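Local atomic coordinates of uronate isomerase (Caulobacter crescentus, PDB entry 2Q01), a protein that catalyses the isomerisation of D-glucuronate to D-fructuronate and of D-galacturonate to D-tagaturonate in the breakdown of uronic acids. Residues 364-368 and 369-373; 372-375 and 376-380; 392-395 and 396-400; 402-406 and 407-411; 457-461 and 462-466. All blocks are in the same frame, centred on the assembly; numbering follows the deposited sequence.

Contact 1 of 5, residues 364-368 and 369-373; sequences ETTYS and RELAP
Arg-369 folds back over Thr-365 and Thr-366, four and three residues earlier. Its CB sits 3.5 Å from Thr-365 O. CG is anti to the backbone N (chi1 -156°) and the chain bends at chi3, which lays the guanidinium flat above the peptide, with Thr-365 O under the rim of one face. NE forms a salt bridge with Asp-363 of the second subunit. NH1 reaches Glu-370 OE2 at 2.8 Å in a salt bridge, and it also passes 3.8 Å from Thr-366 CG2. NH2 makes a weak, bent bond of 3.2 Å to Thr-365 OG1; the stronger partner of that hydroxyl is Asp-363 of its own chain. From Arg-369 to Leu-371 the helix widens into a pi-type turn. Thr-366 O takes two amides there: Leu-371 N comes nearly head-on at 2.7 Å, and Glu-370 N sits above the carbonyl plane. The turn leads to Pro-373, which has no N-H, so Ser-368 O meets its CD instead, at 3.4 Å. Helix 366-375 is the crossover between parallel strands 357-359 and 381-383. Tyr-367 and Ala-372 face helix 393-407, while Arg-369 faces the second subunit.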
# COMPACT_ATOMS: atom_id res chain seq x y z
N GLU B 364 4.83 -1.28 -5.35
CA GLU B 364 3.41 -1.68 -5.47
C GLU B 364 2.41 -0.58 -5.17
O GLU B 364 1.25 -0.65 -5.59
CB GLU B 364 3.10 -2.85 -4.54
CG GLU B 364 3.67 -4.18 -4.96
CD GLU B 364 3.18 -5.32 -4.08
OE1 GLU B 364 2.43 -6.18 -4.59
OE2 GLU B 364 3.53 -5.34 -2.88
N THR B 365 2.86 0.44 -4.45
CA THR B 365 2.01 1.57 -4.05
C THR B 365 1.64 2.48 -5.22
O THR B 365 0.69 3.27 -5.12
CB THR B 365 2.67 2.36 -2.91
OG1 THR B 365 3.87 2.98 -3.39
CG2 THR B 365 3.03 1.42 -1.77
N THR B 366 2.37 2.36 -6.32
CA THR B 366 2.14 3.16 -7.52
C THR B 366 1.11 2.54 -8.47
O THR B 366 0.75 3.18 -9.46
CB THR B 366 3.45 3.39 -8.32
OG1 THR B 366 3.97 2.13 -8.76
CG2 THR B 366 4.49 4.10 -7.48
N TYR B 367 0.65 1.33 -8.16
CA TYR B 367 -0.33 0.62 -9.01
C TYR B 367 -1.62 1.40 -9.17
O TYR B 367 -1.98 1.82 -10.26
CB TYR B 367 -0.66 -0.77 -8.47
CG TYR B 367 0.39 -1.82 -8.68
CD1 TYR B 367 1.25 -1.77 -9.78
CD2 TYR B 367 0.52 -2.89 -7.79
CE1 TYR B 367 2.22 -2.76 -9.98
CE2 TYR B 367 1.48 -3.87 -7.98
CZ TYR B 367 2.33 -3.80 -9.07
OH TYR B 367 3.29 -4.78 -9.25
N SER B 368 -2.31 1.60 -8.05
CA SER B 368 -3.59 2.26 -8.07
C SER B 368 -3.40 3.76 -8.15
O SER B 368 -4.25 4.47 -8.69
CB SER B 368 -4.39 1.90 -6.82
OG SER B 368 -3.67 2.29 -5.65
N ARG B 369 -2.28 4.24 -7.61
CA ARG B 369 -2.04 5.67 -7.50
C ARG B 369 -1.61 6.30 -8.81
O ARG B 369 -2.20 7.28 -9.25
CB ARG B 369 -1.01 5.99 -6.42
CG ARG B 369 -1.15 7.40 -5.86
CD ARG B 369 0.18 7.98 -5.39
NE ARG B 369 0.83 7.15 -4.38
CZ ARG B 369 2.05 6.63 -4.51
NH1 ARG B 369 2.77 6.86 -5.61
NH2 ARG B 369 2.56 5.88 -3.54
N GLU B 370 -0.59 5.74 -9.44
CA GLU B 370 0.06 6.41 -10.55
C GLU B 370 -0.04 5.65 -11.86
O GLU B 370 -0.45 6.21 -12.87
CB GLU B 370 1.52 6.70 -10.22
CG GLU B 370 1.72 7.42 -8.89
CD GLU B 370 3.12 7.97 -8.69
OE1 GLU B 370 4.01 7.68 -9.52
OE2 GLU B 370 3.33 8.69 -7.70
N LEU B 371 0.34 4.37 -11.83
CA LEU B 371 0.48 3.55 -13.04
C LEU B 371 -0.82 3.29 -13.79
O LEU B 371 -0.88 3.52 -15.00
CB LEU B 371 1.15 2.22 -12.71
CG LEU B 371 2.64 2.20 -12.36
CD1 LEU B 371 3.07 0.76 -12.10
CD2 LEU B 371 3.48 2.80 -13.47
N ALA B 372 -1.85 2.82 -13.09
CA ALA B 372 -3.14 2.58 -13.73
C ALA B 372 -3.84 3.85 -14.24
O ALA B 372 -4.33 3.84 -15.37
CB ALA B 372 -4.06 1.73 -12.83
N PRO B 373 -3.90 4.94 -13.42
CA PRO B 373 -4.37 6.23 -13.95
C PRO B 373 -3.64 6.74 -15.20
O PRO B 373 -4.28 7.29 -16.10
CB PRO B 373 -4.14 7.19 -12.78
CG PRO B 373 -4.34 6.31 -11.58
CD PRO B 373 -3.63 5.05 -11.97

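Contact 2 of 5, residues 372-375 and 376-380; sequences APLA and GHYPV. With K (potassium ion), chain E.
Ala-375 and Tyr-378 each turn a backbone carbonyl to the same potassium ion. Ala-375 O lies 2.9 Å from the metal and Tyr-378 O lies 2.7 Å from it. Water 1 is a third ligand, and it also donates to Pro-379 O. Asn-411 OD1, Leu-381 O and Ser-75 O of the second subunit complete the shell. Behind these ligands, Leu-374 O holds the turn with two amides. Tyr-378 N meets it almost straight at 3.0 Å, and His-377 N comes from well above the carbonyl plane. Gly-376 N bonds to Ala-372 O at 2.7 Å, one turn back; a CB on Gly-376 would clash with that oxygen. The Tyr-378 side chain runs beside Leu-374. CG is anti to the carbonyl carbon (chi1 -78°), which brings CE1 to 3.7 Å from Leu-374 CD2 and leaves Leu-374 O near the ring edge. His-377 CD2 lies over the centre of one ring face, 3.6 Å above it. Tyr-378 OH bonds to His-316 of the second subunit, and His-377 NE2 to Asn-317 of that subunit. An alanine in place of Tyr-378 would probably cost Leu-374 CD2 its contact with the ring and deprive His-316 of the second subunit of the hydroxyl it bonds. The shell is all uncharged oxygen, and the Ala-375 O and Tyr-378 O distances are usual for potassium. Since Ala-375 O belongs to a helix C-terminus, the helix dipole may add to the pull on the cation. With Ser-75 O of the second subunit in its shell, the ion ties this turn to that subunit.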
# COMPACT_ATOMS: atom_id res chain seq x y z
N ALA B 372 -1.85 2.82 -13.09
CA ALA B 372 -3.14 2.58 -13.73
C ALA B 372 -3.84 3.85 -14.24
O ALA B 372 -4.33 3.84 -15.37
CB ALA B 372 -4.06 1.73 -12.83
N PRO B 373 -3.90 4.94 -13.42
CA PRO B 373 -4.37 6.23 -13.95
C PRO B 373 -3.64 6.74 -15.20
O PRO B 373 -4.28 7.29 -16.10
CB PRO B 373 -4.14 7.19 -12.78
CG PRO B 373 -4.34 6.31 -11.58
CD PRO B 373 -3.63 5.05 -11.97
N LEU B 374 -2.32 6.56 -15.26
CA LEU B 374 -1.53 6.94 -16.42
C LEU B 374 -1.81 6.04 -17.61
O LEU B 374 -2.03 6.52 -18.73
CB LEU B 374 -0.02 6.93 -16.08
CG LEU B 374 0.60 8.11 -15.33
CD1 LEU B 374 2.02 7.77 -14.91
CD2 LEU B 374 0.58 9.39 -16.16
N ALA B 375 -1.81 4.73 -17.37
CA ALA B 375 -1.99 3.75 -18.44
C ALA B 375 -3.44 3.63 -18.90
O ALA B 375 -3.69 3.23 -20.04
CB ALA B 375 -1.44 2.41 -18.05
N GLY B 376 -4.38 3.98 -18.03
CA GLY B 376 -5.79 4.06 -18.41
C GLY B 376 -6.16 5.33 -19.17
O GLY B 376 -7.33 5.54 -19.49
N HIS B 377 -5.17 6.18 -19.45
CA HIS B 377 -5.38 7.41 -20.22
C HIS B 377 -4.52 7.51 -21.48
O HIS B 377 -5.04 7.78 -22.56
CB HIS B 377 -5.17 8.66 -19.36
CG HIS B 377 -5.11 9.92 -20.16
ND1 HIS B 377 -6.23 10.50 -20.72
CD2 HIS B 377 -4.06 10.69 -20.54
CE1 HIS B 377 -5.87 11.58 -21.39
NE2 HIS B 377 -4.56 11.72 -21.31
N TYR B 378 -3.20 7.35 -21.33
CA TYR B 378 -2.28 7.61 -22.44
C TYR B 378 -2.26 6.48 -23.45
O TYR B 378 -2.12 5.32 -23.06
CB TYR B 378 -0.86 7.84 -21.90
CG TYR B 378 -0.66 9.21 -21.33
CD1 TYR B 378 -0.68 9.43 -19.95
CD2 TYR B 378 -0.45 10.31 -22.17
CE1 TYR B 378 -0.50 10.71 -19.42
CE2 TYR B 378 -0.27 11.59 -21.66
CZ TYR B 378 -0.30 11.78 -20.29
OH TYR B 378 -0.11 13.04 -19.79
N PRO B 379 -2.40 6.79 -24.75
CA PRO B 379 -2.35 5.82 -25.85
C PRO B 379 -1.07 4.97 -25.89
O PRO B 379 -1.11 3.81 -26.30
CB PRO B 379 -2.41 6.70 -27.09
CG PRO B 379 -3.13 7.90 -26.65
CD PRO B 379 -2.67 8.15 -25.26
N VAL B 380 0.04 5.54 -25.42
CA VAL B 380 1.35 4.91 -25.55
C VAL B 380 1.75 3.98 -24.40
O VAL B 380 2.68 3.19 -24.55
CB VAL B 380 2.45 5.99 -25.73
CG1 VAL B 380 2.22 6.75 -27.01
CG2 VAL B 380 2.47 6.95 -24.57
K K E . -2.82 2.70 -22.76
O HOH W 1 -2.62 1.46 -25.05

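Contact 3 of 5, residues 392-395 and 396-400; sequences SPEG and MMRFR
Ser-392 and Met-396 open helix 393-407 with a straight bond: Met-396 N donates to Ser-392 O at 2.7 Å. Arg-398 N to Glu-394 O (3.1 Å) and Phe-399 N to Gly-395 O continue the series, while Met-397 N to Pro-393 O is weak. The first amides of the helix have no earlier turn to bond to. Pro-393 has no N-H to satisfy. Gly-395 N donates to Ser-392 OG at 3.3 Å. Glu-405 of the third subunit bonds both to that hydroxyl and to Glu-394 N. Arg-398 has its CG anti to the carbonyl carbon (chi1 -82°), and the bend at chi3 returns the guanidinium over Glu-394. Glu-394 O lies over the centre of one face, 3.6 Å above the plane. NH2 packs on the Glu-394 CB and CG, at 3.7 Å from CB. The two charged ends do not pair: Glu-394 OE2 is 5.9 Å from Arg-398 NH2. Instead, Glu-394 binds Arg-442 and Arg-448 of the third subunit. Arg-398 NE forms a salt bridge with Glu-364, and its NH2 donates to Glu-401 O of the third subunit. This is a classic helix N-terminus: serine at the N-cap, its hydroxyl bonded to the amide three residues on, then proline in the first turn.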
# COMPACT_ATOMS: atom_id res chain seq x y z
N SER B 392 4.88 -13.29 -7.84
CA SER B 392 4.51 -14.22 -6.78
C SER B 392 2.98 -14.25 -6.63
O SER B 392 2.31 -13.29 -7.01
CB SER B 392 5.17 -13.77 -5.48
OG SER B 392 4.66 -12.52 -5.06
N PRO B 393 2.41 -15.37 -6.09
CA PRO B 393 0.96 -15.50 -5.85
C PRO B 393 0.26 -14.28 -5.23
O PRO B 393 -0.71 -13.78 -5.80
CB PRO B 393 0.89 -16.70 -4.90
CG PRO B 393 2.02 -17.55 -5.31
CD PRO B 393 3.12 -16.61 -5.72
N GLU B 394 0.77 -13.80 -4.10
CA GLU B 394 0.24 -12.58 -3.47
C GLU B 394 0.49 -11.31 -4.28
O GLU B 394 -0.33 -10.39 -4.26
CB GLU B 394 0.77 -12.43 -2.04
CG GLU B 394 -0.29 -12.51 -0.96
CD GLU B 394 -0.86 -13.90 -0.76
OE1 GLU B 394 -0.12 -14.77 -0.24
OE2 GLU B 394 -2.04 -14.12 -1.10
N GLY B 395 1.62 -11.25 -4.98
CA GLY B 395 2.01 -10.07 -5.74
C GLY B 395 1.21 -9.89 -7.01
O GLY B 395 0.72 -8.79 -7.28
N MET B 396 1.07 -10.96 -7.78
CA MET B 396 0.29 -10.91 -9.01
C MET B 396 -1.18 -10.60 -8.73
O MET B 396 -1.83 -9.88 -9.49
CB MET B 396 0.40 -12.24 -9.77
CG MET B 396 1.83 -12.73 -9.94
SD MET B 396 1.91 -14.40 -10.63
CE MET B 396 3.58 -14.41 -11.28
N MET B 397 -1.69 -11.14 -7.62
CA MET B 397 -3.06 -10.89 -7.22
C MET B 397 -3.25 -9.43 -6.86
O MET B 397 -4.24 -8.82 -7.27
CB MET B 397 -3.45 -11.79 -6.04
CG MET B 397 -4.94 -11.77 -5.67
SD MET B 397 -6.05 -12.48 -6.91
CE MET B 397 -5.51 -14.19 -6.94
N ARG B 398 -2.31 -8.86 -6.10
CA ARG B 398 -2.36 -7.45 -5.72
C ARG B 398 -2.32 -6.54 -6.95
O ARG B 398 -3.06 -5.56 -7.02
CB ARG B 398 -1.23 -7.09 -4.75
CG ARG B 398 -1.54 -7.45 -3.31
CD ARG B 398 -0.61 -6.75 -2.35
NE ARG B 398 0.78 -7.18 -2.49
CZ ARG B 398 1.34 -8.18 -1.82
NH1 ARG B 398 2.62 -8.49 -2.02
NH2 ARG B 398 0.63 -8.88 -0.95
N PHE B 399 -1.46 -6.88 -7.91
CA PHE B 399 -1.44 -6.22 -9.20
C PHE B 399 -2.84 -6.21 -9.82
O PHE B 399 -3.38 -5.14 -10.07
CB PHE B 399 -0.41 -6.87 -10.13
CG PHE B 399 -0.37 -6.28 -11.51
CD1 PHE B 399 -0.99 -6.92 -12.58
CD2 PHE B 399 0.29 -5.08 -11.75
CE1 PHE B 399 -0.95 -6.37 -13.86
CE2 PHE B 399 0.32 -4.52 -13.03
CZ PHE B 399 -0.30 -5.17 -14.08
N ARG B 400 -3.43 -7.39 -10.02
CA ARG B 400 -4.78 -7.52 -10.59
C ARG B 400 -5.86 -6.79 -9.80
O ARG B 400 -6.76 -6.19 -10.39
CB ARG B 400 -5.18 -8.99 -10.78
CG ARG B 400 -4.45 -9.75 -11.89
CD ARG B 400 -4.71 -9.17 -13.29
NE ARG B 400 -3.85 -9.80 -14.30
CZ ARG B 400 -3.53 -9.27 -15.48
NH1 ARG B 400 -2.74 -9.94 -16.31
NH2 ARG B 400 -3.99 -8.07 -15.83

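Contact 4 of 5, residues 402-406 and 407-411; sequences QVTET and AGFYN. With K (potassium ion), chain E.
Thr-404 and Phe-409 meet through their first torsions. Thr-404 CG2 is anti to the backbone N (chi1 -58° at OG1), and Phe-409 CG is anti to its carbonyl carbon (chi1 -71°). The methyl thus lies over one ring face, displaced toward the rim. It is a CH-pi contact, with CG2 3.9 Å from the Phe-409 ring centroid. The other branch, Thr-404 OG1, bonds to Arg-400 O and accepts from water 2 at 2.6 Å. That water also donates to Gly-408 O, linking the helix to the chain that leaves it. Two amides close the helix: Ala-407 N to Val-403 O at 3.0 Å, and Gly-408 N to Thr-404 O at 2.7 Å, the latter bent and above the carbonyl plane. Val-403 CG1 packs on Ala-407 CB at 4.2 Å. The Phe-409 side chain also touches Phe-439 and Leu-440 of helix 425-445 and Leu-457 and Leu-461 of helix 451-469. With an alanine in place of Phe-409, the Thr-404 methyl is likely to lose its ring face and a gap to open toward those helices. Asn-411 uses both ends of its amide. ND2 donates to a lone pair of Ala-407 O at 2.6 Å, in the carbonyl plane, and this bond fixes the rotation of the amide. OD1 then binds the potassium ion at 2.7 Å and accepts from Gln-76 of the second subunit. Gly-408, the first residue to leave helical angles, has positive phi (77°), a common C-terminal stop. Here the stop leads straight into a metal site shared with the second subunit.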
# COMPACT_ATOMS: atom_id res chain seq x y z
N GLN B 402 -5.37 -4.09 -7.93
CA GLN B 402 -5.10 -2.65 -7.84
C GLN B 402 -5.06 -1.90 -9.18
O GLN B 402 -5.23 -0.69 -9.21
CB GLN B 402 -3.83 -2.40 -7.03
CG GLN B 402 -4.08 -2.48 -5.52
CD GLN B 402 -2.83 -2.69 -4.69
OE1 GLN B 402 -2.91 -3.16 -3.56
NE2 GLN B 402 -1.67 -2.35 -5.24
N VAL B 403 -4.89 -2.64 -10.26
CA VAL B 403 -4.65 -2.09 -11.59
C VAL B 403 -5.87 -2.16 -12.52
O VAL B 403 -6.09 -1.26 -13.33
CB VAL B 403 -3.39 -2.77 -12.20
CG1 VAL B 403 -3.48 -2.97 -13.71
CG2 VAL B 403 -2.14 -2.02 -11.80
N THR B 404 -6.66 -3.22 -12.36
CA THR B 404 -7.76 -3.55 -13.28
C THR B 404 -8.84 -2.47 -13.38
O THR B 404 -9.29 -2.13 -14.48
CB THR B 404 -8.42 -4.89 -12.88
OG1 THR B 404 -7.43 -5.92 -12.88
CG2 THR B 404 -9.53 -5.28 -13.84
N GLU B 405 -9.23 -1.92 -12.25
CA GLU B 405 -10.36 -0.99 -12.21
C GLU B 405 -10.17 0.32 -12.99
O GLU B 405 -11.14 0.87 -13.53
CB GLU B 405 -10.80 -0.76 -10.77
CG GLU B 405 -11.41 -2.03 -10.18
CD GLU B 405 -11.60 -1.99 -8.68
OE1 GLU B 405 -10.70 -1.47 -7.99
OE2 GLU B 405 -12.65 -2.47 -8.21
N THR B 406 -8.93 0.79 -13.09
CA THR B 406 -8.63 1.99 -13.88
C THR B 406 -8.04 1.68 -15.26
O THR B 406 -8.47 2.24 -16.27
CB THR B 406 -7.71 2.94 -13.10
OG1 THR B 406 -8.27 3.20 -11.81
CG2 THR B 406 -7.55 4.25 -13.84
N ALA B 407 -7.06 0.77 -15.31
CA ALA B 407 -6.41 0.43 -16.57
C ALA B 407 -7.20 -0.59 -17.40
O ALA B 407 -7.08 -0.61 -18.63
CB ALA B 407 -4.99 -0.07 -16.31
N GLY B 408 -8.00 -1.42 -16.75
CA GLY B 408 -8.64 -2.53 -17.43
C GLY B 408 -7.65 -3.63 -17.65
O GLY B 408 -6.56 -3.63 -17.06
N PHE B 409 -8.01 -4.59 -18.50
CA PHE B 409 -7.14 -5.71 -18.82
C PHE B 409 -6.33 -5.47 -20.08
O PHE B 409 -5.26 -6.04 -20.26
CB PHE B 409 -7.96 -6.98 -19.01
CG PHE B 409 -8.56 -7.53 -17.74
CD1 PHE B 409 -7.79 -8.30 -16.87
CD2 PHE B 409 -9.88 -7.28 -17.42
CE1 PHE B 409 -8.34 -8.81 -15.70
CE2 PHE B 409 -10.44 -7.80 -16.26
CZ PHE B 409 -9.67 -8.56 -15.40
N TYR B 410 -6.84 -4.60 -20.95
CA TYR B 410 -6.31 -4.45 -22.29
C TYR B 410 -5.21 -3.40 -22.36
O TYR B 410 -4.59 -3.19 -23.40
CB TYR B 410 -7.45 -4.18 -23.27
CG TYR B 410 -8.46 -5.30 -23.30
CD1 TYR B 410 -9.61 -5.25 -22.51
CD2 TYR B 410 -8.26 -6.44 -24.08
CE1 TYR B 410 -10.53 -6.29 -22.51
CE2 TYR B 410 -9.18 -7.48 -24.09
CZ TYR B 410 -10.31 -7.40 -23.30
OH TYR B 410 -11.23 -8.42 -23.30
N ASN B 411 -4.98 -2.76 -21.21
CA ASN B 411 -3.86 -1.87 -20.97
C ASN B 411 -2.73 -2.58 -20.21
O ASN B 411 -1.81 -1.93 -19.71
CB ASN B 411 -4.32 -0.65 -20.17
CG ASN B 411 -5.02 0.38 -21.04
OD1 ASN B 411 -4.55 0.71 -22.13
ND2 ASN B 411 -6.11 0.93 -20.54
K K E . -2.82 2.70 -22.76
O HOH W 2 -5.87 -5.93 -15.00
O HOH W 1 -2.62 1.46 -25.05

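Contact 5 of 5, residues 457-461 and 462-466; sequences LIVDL and TYNLP
Asp-460 and Asn-464 cross one helical turn apart, with carboxylate and amide planes 81° from each other. Asn-464 ND2 donates to Asp-460 OD1 at 3.0 Å. It arrives on the anti side of the carboxylate oxygen, a little out of the carboxylate plane. The oxygen lies out of the Asn-464 amide plane, which goes with the bent N-H...O angle. The amide nitrogen also lies 3.8 Å from Val-459 CG1. Leu-465 comes across the aspartate from the next position, its CD1 3.9 Å from Asp-460 CB. Its other branch runs beside Leu-461, with CD2 of Leu-465 3.9 Å from CD1 of Leu-461, both side chains pointing the same way. All of this sits on helix 451-469, which bends here: the short axes of 457-461 and 462-466 differ by 52°. The bend combines a wider pi-type turn with a proline. Leu-465 N reaches back five residues to Asp-460 O at 2.8 Å, and Pro-466, having no N-H, sets its CD 3.4 Å from that oxygen. Thr-462 has OG1 anti to its carbonyl carbon (chi1 -60°), which turns the hydroxyl back along the helix. OG1 donates to Ile-458 O at 2.8 Å, and Thr-462 N reaches the same oxygen from the opposite face of the carbonyl plane. Tyr-463 has its CG anti to the backbone N, and its ring leads away from 457-461 until OH bonds to Lys-467.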
# COMPACT_ATOMS: atom_id res chain seq x y z
N LEU B 457 -11.08 -13.53 -21.67
CA LEU B 457 -9.97 -12.83 -21.02
C LEU B 457 -8.79 -13.69 -20.64
O LEU B 457 -7.66 -13.27 -20.80
CB LEU B 457 -10.45 -12.05 -19.79
CG LEU B 457 -10.90 -10.64 -20.17
CD1 LEU B 457 -11.68 -9.99 -19.05
CD2 LEU B 457 -9.71 -9.80 -20.55
N ILE B 458 -9.06 -14.89 -20.14
CA ILE B 458 -7.99 -15.79 -19.74
C ILE B 458 -7.07 -16.16 -20.92
O ILE B 458 -5.84 -16.18 -20.77
CB ILE B 458 -8.52 -17.03 -18.94
CG1 ILE B 458 -7.40 -17.75 -18.20
CG2 ILE B 458 -9.30 -17.99 -19.84
CD1 ILE B 458 -6.90 -17.05 -16.99
N VAL B 459 -7.66 -16.39 -22.09
CA VAL B 459 -6.92 -16.73 -23.30
C VAL B 459 -6.15 -15.52 -23.85
O VAL B 459 -5.02 -15.66 -24.33
CB VAL B 459 -7.85 -17.36 -24.38
CG1 VAL B 459 -7.07 -17.80 -25.62
CG2 VAL B 459 -8.59 -18.55 -23.80
N ASP B 460 -6.77 -14.34 -23.76
CA ASP B 460 -6.14 -13.09 -24.18
C ASP B 460 -4.92 -12.79 -23.32
O ASP B 460 -3.80 -12.66 -23.84
CB ASP B 460 -7.13 -11.92 -24.10
CG ASP B 460 -7.95 -11.76 -25.37
OD1 ASP B 460 -7.57 -12.33 -26.42
OD2 ASP B 460 -8.97 -11.04 -25.32
N LEU B 461 -5.14 -12.74 -22.01
CA LEU B 461 -4.09 -12.51 -21.01
C LEU B 461 -2.89 -13.45 -21.15
O LEU B 461 -1.74 -13.04 -20.97
CB LEU B 461 -4.68 -12.64 -19.60
CG LEU B 461 -5.17 -11.41 -18.81
CD1 LEU B 461 -5.83 -10.34 -19.66
CD2 LEU B 461 -6.08 -11.83 -17.66
N THR B 462 -3.17 -14.71 -21.48
CA THR B 462 -2.13 -15.74 -21.60
C THR B 462 -1.37 -15.64 -22.92
O THR B 462 -0.13 -15.72 -22.93
CB THR B 462 -2.74 -17.16 -21.44
OG1 THR B 462 -3.36 -17.26 -20.15
CG2 THR B 462 -1.68 -18.24 -21.56
N TYR B 463 -2.09 -15.45 -24.02
CA TYR B 463 -1.51 -15.69 -25.34
C TYR B 463 -1.61 -14.50 -26.30
O TYR B 463 -0.59 -14.06 -26.84
CB TYR B 463 -2.13 -16.96 -25.95
CG TYR B 463 -1.46 -17.47 -27.21
CD1 TYR B 463 -0.40 -18.38 -27.14
CD2 TYR B 463 -1.91 -17.08 -28.48
CE1 TYR B 463 0.22 -18.86 -28.30
CE2 TYR B 463 -1.30 -17.55 -29.63
CZ TYR B 463 -0.25 -18.43 -29.54
OH TYR B 463 0.34 -18.89 -30.69
N ASN B 464 -2.82 -13.99 -26.51
CA ASN B 464 -3.07 -12.97 -27.54
C ASN B 464 -2.53 -11.59 -27.20
O ASN B 464 -1.95 -10.91 -28.04
CB ASN B 464 -4.56 -12.88 -27.87
CG ASN B 464 -5.14 -14.20 -28.29
OD1 ASN B 464 -4.72 -14.80 -29.28
ND2 ASN B 464 -6.13 -14.68 -27.53
N LEU B 465 -2.75 -11.17 -25.95
CA LEU B 465 -2.29 -9.88 -25.45
C LEU B 465 -0.76 -9.71 -25.31
O LEU B 465 -0.26 -8.64 -25.66
CB LEU B 465 -3.03 -9.46 -24.17
CG LEU B 465 -4.26 -8.53 -24.28
CD1 LEU B 465 -5.21 -8.84 -25.44
CD2 LEU B 465 -5.02 -8.52 -22.96
N PRO B 466 -0.03 -10.73 -24.79
CA PRO B 466 1.45 -10.66 -24.89
C PRO B 466 1.99 -10.58 -26.33
O PRO B 466 2.98 -9.89 -26.58
CB PRO B 466 1.90 -11.97 -24.24
CG PRO B 466 0.80 -12.37 -23.34
CD PRO B 466 -0.45 -11.93 -24.03
O HOH W 3 0.49 -14.07 -20.07

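The contacts come in order along the C-terminal part of the chain, contacts 1 and 2 overlapping at Ala-372 and Pro-373. Those two share helix 366-375, with centres 11 Å apart. Contacts 3 and 4 share helix 393-407. Their centres are 14 Å apart. Contact 5 lies on helix 451-469. Contact 1 packs on contact 4 through Gln-402 and Thr-406, and its Glu-364 reaches contact 3 by a salt bridge to Arg-398. Contacts 2 and 4, 9 Å apart, meet at one potassium ion and share water 1. Phe-409 and Tyr-410 carry contact 4 onto contact 5. Helices of the TIM-barrel-type fold thus lie side by side. Contacts 1 to 4 meet neighbouring subunits, one of which shares the ion.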